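Side-chain contacts in trans-2-enoyl-CoA reductase [NADH] (Treponema denticola ATCC 35405, PDB 4GGO), which uses NADH to reduce the carbon-carbon double bond of trans-2-enoyl-CoA thioesters such as crotonyl-CoA, a step of bacterial fatty acid synthesis: residues A[23-28]-A[103-108]; A[36-41]-A[318-323]; A[67-72]-A[310-315]. One frame throughout, in Å; residues are numbered along the deposited sequence.

Contact 1 of 3, residues A[23-28]-A[103-108]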
# COMPACT_ATOMS: atom_id res chain seq x y z
N GLY A 23 0.84 19.88 -0.54
CA GLY A 23 1.00 18.95 0.55
C GLY A 23 1.36 17.56 0.06
O GLY A 23 2.21 16.88 0.64
N CYS A 24 0.70 17.13 -1.01
CA CYS A 24 1.00 15.85 -1.63
C CYS A 24 2.42 15.84 -2.18
O CYS A 24 3.14 14.85 -2.05
CB CYS A 24 -0.00 15.54 -2.75
SG CYS A 24 -1.69 15.23 -2.18
N LYS A 25 2.81 16.95 -2.80
CA LYS A 25 4.16 17.10 -3.34
C LYS A 25 5.21 16.98 -2.25
O LYS A 25 6.18 16.23 -2.39
CB LYS A 25 4.30 18.44 -4.05
CG LYS A 25 5.71 18.75 -4.54
CD LYS A 25 5.78 20.11 -5.22
CE LYS A 25 7.18 20.40 -5.74
NZ LYS A 25 7.25 21.71 -6.44
N LYS A 26 5.00 17.71 -1.16
CA LYS A 26 5.92 17.68 -0.02
C LYS A 26 6.00 16.28 0.58
O LYS A 26 7.07 15.84 1.01
CB LYS A 26 5.47 18.68 1.05
CG LYS A 26 6.36 18.75 2.28
CD LYS A 26 7.77 19.19 1.93
CE LYS A 26 8.52 19.65 3.17
NZ LYS A 26 8.50 18.62 4.25
N GLY A 27 4.87 15.58 0.59
CA GLY A 27 4.81 14.21 1.09
C GLY A 27 5.68 13.28 0.28
O GLY A 27 6.36 12.41 0.83
N VAL A 28 5.67 13.45 -1.04
CA VAL A 28 6.50 12.65 -1.93
C VAL A 28 7.97 12.99 -1.73
O VAL A 28 8.82 12.11 -1.67
CB VAL A 28 6.11 12.86 -3.41
CG1 VAL A 28 7.08 12.14 -4.33
CG2 VAL A 28 4.68 12.38 -3.65
N PHE A 103 6.26 12.77 -8.33
CA PHE A 103 7.25 11.73 -8.57
C PHE A 103 7.96 11.92 -9.90
O PHE A 103 9.19 11.96 -9.95
CB PHE A 103 6.60 10.34 -8.52
CG PHE A 103 7.58 9.21 -8.72
CD1 PHE A 103 7.87 8.74 -9.99
CD2 PHE A 103 8.21 8.63 -7.63
CE1 PHE A 103 8.78 7.71 -10.17
CE2 PHE A 103 9.11 7.60 -7.80
CZ PHE A 103 9.40 7.14 -9.07
N ASP A 104 7.18 12.01 -10.98
CA ASP A 104 7.74 12.13 -12.32
C ASP A 104 8.59 13.39 -12.47
O ASP A 104 9.62 13.37 -13.15
CB ASP A 104 6.62 12.12 -13.37
CG ASP A 104 5.99 10.76 -13.53
OD1 ASP A 104 6.67 9.75 -13.25
OD2 ASP A 104 4.81 10.69 -13.95
N GLU A 105 8.18 14.47 -11.82
CA GLU A 105 8.93 15.71 -11.83
C GLU A 105 10.27 15.53 -11.12
O GLU A 105 11.31 16.01 -11.59
CB GLU A 105 8.13 16.83 -11.18
CG GLU A 105 8.81 18.19 -11.19
CD GLU A 105 7.82 19.33 -10.99
OE1 GLU A 105 6.69 19.23 -11.51
OE2 GLU A 105 8.18 20.32 -10.32
N ALA A 106 10.25 14.82 -10.00
CA ALA A 106 11.47 14.54 -9.25
C ALA A 106 12.38 13.59 -10.01
O ALA A 106 13.60 13.76 -10.04
CB ALA A 106 11.13 13.97 -7.88
N ALA A 107 11.78 12.57 -10.63
CA ALA A 107 12.53 11.58 -11.38
C ALA A 107 13.21 12.20 -12.60
O ALA A 107 14.33 11.83 -12.95
CB ALA A 107 11.61 10.44 -11.82
N LYS A 108 12.53 13.15 -13.23
CA LYS A 108 13.07 13.85 -14.39
C LYS A 108 14.27 14.69 -13.97
O LYS A 108 15.27 14.76 -14.68
CB LYS A 108 11.99 14.73 -15.03
CG LYS A 108 12.25 15.11 -16.48
CD LYS A 108 12.91 16.47 -16.60
CE LYS A 108 12.96 16.93 -18.05
NZ LYS A 108 13.50 18.31 -18.18
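Val28 lays its CG1 methyl over the backbone and CB of Phe103, where helix 21-38 meets helix 95-110. CG1 stands anti to the Val28 backbone N (chi1 174°), and this setting carries it across the gap: Val28 CG1 comes to 4.1 Å from Phe103 N and 4.6 Å from Phe103 CB. The phenyl ring takes no direct part. Phe103 CG is likewise anti to its own backbone N, which turns the ring from valine toward helix 61-74; valine meets the base of the residue. Elsewhere along the same two helices, Lys25 runs fully extended and brings NZ to 4.2 Å from Glu105 OE2. The two charges do not touch, and in this rather exposed setting their attraction is probably modest. No hydrogen bond crosses the contact. Between segments 23-28 and 103-108, then, one buried methyl and a loose pairing of charges make up the contact, a small part of a longer helix-helix interface. Around them, Val28 also touches Asn99 and Ala102, while Cys24 rests on Tyr98 and Asn99, extending the same interface toward the start of helix 95-110. On its far end Phe103 packs against Ile68 and Ala71 of helix 61-74. Asp104 binds the hydroxyls of Ser114 and Thr116, tying helix 95-110 to strand 114-118, an outermost strand of the parallel Rossmann sheet.

Contact 2 of 3, residues A[36-41]-A[318-323]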
# COMPACT_ATOMS: atom_id res chain seq x y z
N LYS A 36 16.96 8.47 0.24
CA LYS A 36 18.35 8.80 -0.06
C LYS A 36 19.24 8.63 1.18
O LYS A 36 20.42 8.29 1.06
CB LYS A 36 18.47 10.23 -0.59
CG LYS A 36 17.86 10.43 -1.97
CD LYS A 36 17.98 11.88 -2.42
CE LYS A 36 17.47 12.07 -3.84
NZ LYS A 36 18.29 11.31 -4.83
N LYS A 37 18.66 8.85 2.35
CA LYS A 37 19.39 8.70 3.60
C LYS A 37 19.37 7.25 4.09
O LYS A 37 20.28 6.82 4.80
CB LYS A 37 18.81 9.60 4.69
CG LYS A 37 18.87 11.08 4.37
CD LYS A 37 18.32 11.90 5.53
CE LYS A 37 18.33 13.38 5.21
NZ LYS A 37 19.69 13.86 4.85
N ARG A 38 18.33 6.52 3.72
CA ARG A 38 18.16 5.15 4.19
C ARG A 38 18.93 4.16 3.32
O ARG A 38 19.65 3.29 3.83
CB ARG A 38 16.68 4.77 4.23
CG ARG A 38 16.41 3.34 4.66
CD ARG A 38 16.96 3.07 6.04
NE ARG A 38 16.66 1.71 6.50
CZ ARG A 38 17.40 0.65 6.21
NH1 ARG A 38 18.49 0.77 5.47
NH2 ARG A 38 17.05 -0.55 6.67
N ILE A 39 18.78 4.29 2.01
CA ILE A 39 19.48 3.42 1.08
C ILE A 39 20.80 4.07 0.65
O ILE A 39 20.88 4.70 -0.40
CB ILE A 39 18.62 3.12 -0.17
CG1 ILE A 39 17.21 2.71 0.25
CG2 ILE A 39 19.26 2.03 -1.01
CD1 ILE A 39 17.16 1.43 1.06
N THR A 40 21.81 3.92 1.49
CA THR A 40 23.12 4.51 1.23
C THR A 40 24.01 3.56 0.45
O THR A 40 23.67 2.39 0.25
CB THR A 40 23.85 4.87 2.54
OG1 THR A 40 24.16 3.67 3.26
CG2 THR A 40 22.98 5.77 3.40
N ALA A 41 25.16 4.06 0.01
CA ALA A 41 26.14 3.25 -0.71
C ALA A 41 26.57 2.06 0.14
O ALA A 41 26.84 0.98 -0.38
CB ALA A 41 27.34 4.10 -1.09
N LEU A 318 12.22 -3.45 3.30
CA LEU A 318 11.89 -4.57 2.42
C LEU A 318 12.95 -4.77 1.34
O LEU A 318 13.42 -5.89 1.12
CB LEU A 318 10.52 -4.35 1.77
CG LEU A 318 10.12 -5.35 0.69
CD1 LEU A 318 9.89 -6.74 1.28
CD2 LEU A 318 8.88 -4.87 -0.05
N TYR A 319 13.33 -3.69 0.67
CA TYR A 319 14.34 -3.75 -0.38
C TYR A 319 15.70 -4.14 0.18
O TYR A 319 16.37 -5.04 -0.33
CB TYR A 319 14.46 -2.40 -1.10
CG TYR A 319 13.48 -2.18 -2.24
CD1 TYR A 319 12.13 -1.99 -2.00
CD2 TYR A 319 13.93 -2.14 -3.55
CE1 TYR A 319 11.24 -1.78 -3.05
CE2 TYR A 319 13.05 -1.93 -4.60
CZ TYR A 319 11.71 -1.75 -4.34
OH TYR A 319 10.83 -1.54 -5.39
N ALA A 320 16.11 -3.46 1.24
CA ALA A 320 17.45 -3.62 1.79
C ALA A 320 17.65 -4.91 2.58
O ALA A 320 18.74 -5.49 2.57
CB ALA A 320 17.81 -2.41 2.65
N GLU A 321 16.61 -5.36 3.27
CA GLU A 321 16.75 -6.47 4.20
C GLU A 321 15.99 -7.74 3.80
O GLU A 321 15.96 -8.71 4.55
CB GLU A 321 16.33 -6.04 5.61
CG GLU A 321 17.30 -5.08 6.28
CD GLU A 321 18.51 -5.78 6.88
OE1 GLU A 321 18.50 -6.06 8.09
OE2 GLU A 321 19.46 -6.06 6.12
N ARG A 322 15.36 -7.73 2.63
CA ARG A 322 14.68 -8.91 2.12
C ARG A 322 15.04 -9.20 0.67
O ARG A 322 15.57 -10.26 0.35
CB ARG A 322 13.15 -8.78 2.25
CG ARG A 322 12.64 -8.64 3.68
CD ARG A 322 12.87 -9.90 4.49
NE ARG A 322 12.16 -9.87 5.76
CZ ARG A 322 12.59 -9.23 6.84
NH1 ARG A 322 13.73 -8.57 6.81
NH2 ARG A 322 11.87 -9.25 7.96
N LEU A 323 14.74 -8.25 -0.21
CA LEU A 323 14.92 -8.45 -1.64
C LEU A 323 16.38 -8.40 -2.07
O LEU A 323 16.85 -9.26 -2.80
CB LEU A 323 14.11 -7.41 -2.43
CG LEU A 323 12.61 -7.34 -2.12
CD1 LEU A 323 11.94 -6.29 -3.00
CD2 LEU A 323 11.96 -8.70 -2.30
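The C-terminal end of helix 21-38, with the turn that follows it, packs here against the last turns of helix 311-323, through Arg38 and Ile39 on one side and Ala320 on the other. A single methyl receives both: Ile39 CD1 lies 4.2 Å from Ala320 CB, and Arg38 NH1 approaches the same Ala320 CB to 4.3 Å, with the guanidinium plane tilted obliquely to it. Arg38 leaves its helix with CG anti to the backbone N and then bends at chi2 (59°), which carries its end alongside the neighbouring helix toward Glu321. The charges do not meet, for Arg38 NH2 and Glu321 OE1 remain 5.9 Å apart, and any pull between them is probably weak. Val43 and Tyr74 add further cover to Ala320. The backbone changes course on both sides: helix 311-323 widens into a pi-type turn, in which Leu323 N bonds to Leu318 O at 3.0 Å, and Ile39 leaves helical geometry just before Thr40, the N-cap of helix 41-44. The whole is an example of helix-end packing in the layer of helices flanking a Rossmann sheet, in which one alanine methyl is met by an isoleucine terminus and the end of an arginine.

Contact 3 of 3, residues A[67-72]-A[310-315]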
# COMPACT_ATOMS: atom_id res chain seq x y z
N ARG A 67 7.95 2.46 -5.52
CA ARG A 67 8.49 3.13 -6.70
C ARG A 67 9.60 4.10 -6.29
O ARG A 67 10.64 4.16 -6.93
CB ARG A 67 7.38 3.88 -7.45
CG ARG A 67 7.71 4.13 -8.91
CD ARG A 67 6.63 4.97 -9.60
NE ARG A 67 6.95 5.19 -11.00
CZ ARG A 67 6.24 5.96 -11.82
NH1 ARG A 67 5.16 6.59 -11.38
NH2 ARG A 67 6.61 6.10 -13.09
N ILE A 68 9.36 4.84 -5.21
CA ILE A 68 10.34 5.79 -4.69
C ILE A 68 11.63 5.09 -4.24
O ILE A 68 12.73 5.56 -4.53
CB ILE A 68 9.75 6.61 -3.53
CG1 ILE A 68 8.67 7.56 -4.05
CG2 ILE A 68 10.84 7.40 -2.81
CD1 ILE A 68 8.02 8.40 -2.97
N THR A 69 11.49 3.97 -3.55
CA THR A 69 12.65 3.21 -3.08
C THR A 69 13.46 2.68 -4.26
O THR A 69 14.69 2.75 -4.27
CB THR A 69 12.24 2.04 -2.17
OG1 THR A 69 11.53 2.54 -1.03
CG2 THR A 69 13.48 1.29 -1.68
N ALA A 70 12.77 2.14 -5.26
CA ALA A 70 13.44 1.61 -6.45
C ALA A 70 14.15 2.70 -7.23
O ALA A 70 15.29 2.54 -7.64
CB ALA A 70 12.44 0.88 -7.34
N ALA A 71 13.46 3.82 -7.43
CA ALA A 71 13.98 4.91 -8.25
C ALA A 71 15.05 5.73 -7.54
O ALA A 71 16.15 5.91 -8.06
CB ALA A 71 12.85 5.81 -8.73
N PHE A 72 14.74 6.22 -6.34
CA PHE A 72 15.63 7.17 -5.67
C PHE A 72 16.60 6.51 -4.69
O PHE A 72 17.48 7.17 -4.14
CB PHE A 72 14.82 8.27 -4.99
CG PHE A 72 13.99 9.08 -5.94
CD1 PHE A 72 14.57 10.08 -6.70
CD2 PHE A 72 12.64 8.83 -6.09
CE1 PHE A 72 13.82 10.82 -7.59
CE2 PHE A 72 11.88 9.58 -6.97
CZ PHE A 72 12.47 10.57 -7.72
N GLY A 310 6.44 3.74 8.93
CA GLY A 310 5.43 4.14 7.98
C GLY A 310 5.68 3.39 6.69
O GLY A 310 6.44 2.42 6.67
N CYS A 311 5.06 3.84 5.60
CA CYS A 311 5.21 3.17 4.32
C CYS A 311 6.65 3.15 3.81
O CYS A 311 7.17 2.10 3.44
CB CYS A 311 4.30 3.81 3.27
SG CYS A 311 2.55 3.64 3.65
N ILE A 312 7.29 4.32 3.82
CA ILE A 312 8.63 4.43 3.25
C ILE A 312 9.68 3.71 4.10
O ILE A 312 10.66 3.19 3.57
CB ILE A 312 9.03 5.91 2.99
CG1 ILE A 312 10.22 5.99 2.03
CG2 ILE A 312 9.31 6.65 4.30
CD1 ILE A 312 9.93 5.45 0.65
N GLU A 313 9.45 3.65 5.41
CA GLU A 313 10.35 2.91 6.29
C GLU A 313 10.20 1.41 6.04
O GLU A 313 11.19 0.68 5.95
CB GLU A 313 10.08 3.22 7.76
CG GLU A 313 10.50 4.62 8.20
CD GLU A 313 9.47 5.69 7.84
OE1 GLU A 313 8.34 5.33 7.45
OE2 GLU A 313 9.81 6.89 7.95
N GLN A 314 8.95 0.97 5.92
CA GLN A 314 8.63 -0.43 5.64
C GLN A 314 9.28 -0.92 4.35
O GLN A 314 9.93 -1.96 4.33
CB GLN A 314 7.12 -0.60 5.53
CG GLN A 314 6.42 -0.89 6.83
CD GLN A 314 6.25 -2.38 7.07
OE1 GLN A 314 5.45 -3.04 6.40
NE2 GLN A 314 7.00 -2.92 8.02
N ILE A 315 9.08 -0.17 3.27
CA ILE A 315 9.51 -0.61 1.95
C ILE A 315 11.02 -0.53 1.74
O ILE A 315 11.61 -1.42 1.12
CB ILE A 315 8.76 0.14 0.83
CG1 ILE A 315 7.25 -0.02 1.01
CG2 ILE A 315 9.19 -0.36 -0.53
CD1 ILE A 315 6.81 -1.46 1.17
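Ile312, near the start of helix 311-323, makes the first contact with helix 61-74. Its CG1 is anti to the backbone N (chi1 -163°), and the further bend at chi2 sends CD1 out toward the other helix. There Ile312 CD1 touches two neighbours, Ile68 CG2 at 4.1 Å and Thr69 OG1 at 3.7 Å; the isoleucine side chains cross at roughly a right angle. Thr35 of helix 21-38 also touches Ile68 and Ile312, so a third helix borders this packing. Glu313, next in sequence, points away from the interface and folds back on its own helix start: Gly310 N donates to Glu313 OE1 at 2.9 Å, bent at 135° and meeting the carboxylate from above its plane. This is one half of a capping box, since the N-cap glycine has no side chain to return the bond. Gln314 also faces elsewhere, its amide held by Lys278 N, Glu309 and Ile340 O. One turn on from Ile312, Ile315 brings CG2 to 3.8 Å from Thr69 OG1, and the Ile315 side chain also packs on Ala65 and Ser66. The local helix axes pass at 10.0 Å and cross at -60°. Thr69 thus stands between two isoleucines, yet its hydroxyl is already bonded to Ala65 O in the preceding turn. The chemistry that follows is apolar: with that bond kept inside helix 61-74, a threonine can sit in a buried hydrocarbon setting, and the direct contact between the two segments is van der Waals in kind, with no hydrogen bond across it.

Contact 3 is the common neighbour of the other two. Its centre lies 13 Å from that of contact 1, and Phe103 CE2 of contact 1 meets Phe72 CE2 of contact 3 at 3.5 Å in an edge-to-face pair. Contact 2 is closer, 9 Å between centres, with Tyr319 CG set against Thr69 CG2 at 3.5 Å; helix 311-323 serves both. Contacts 1 and 2 share helix 21-38 but do not touch, their nearest atoms being about 7 Å apart. The NAD site borders this packing: the side chain of Ile315 is about 4 Å from that of Tyr62, and that of Phe103 about 7 Å from that of Cys58, whereas contact 2 is remote from it.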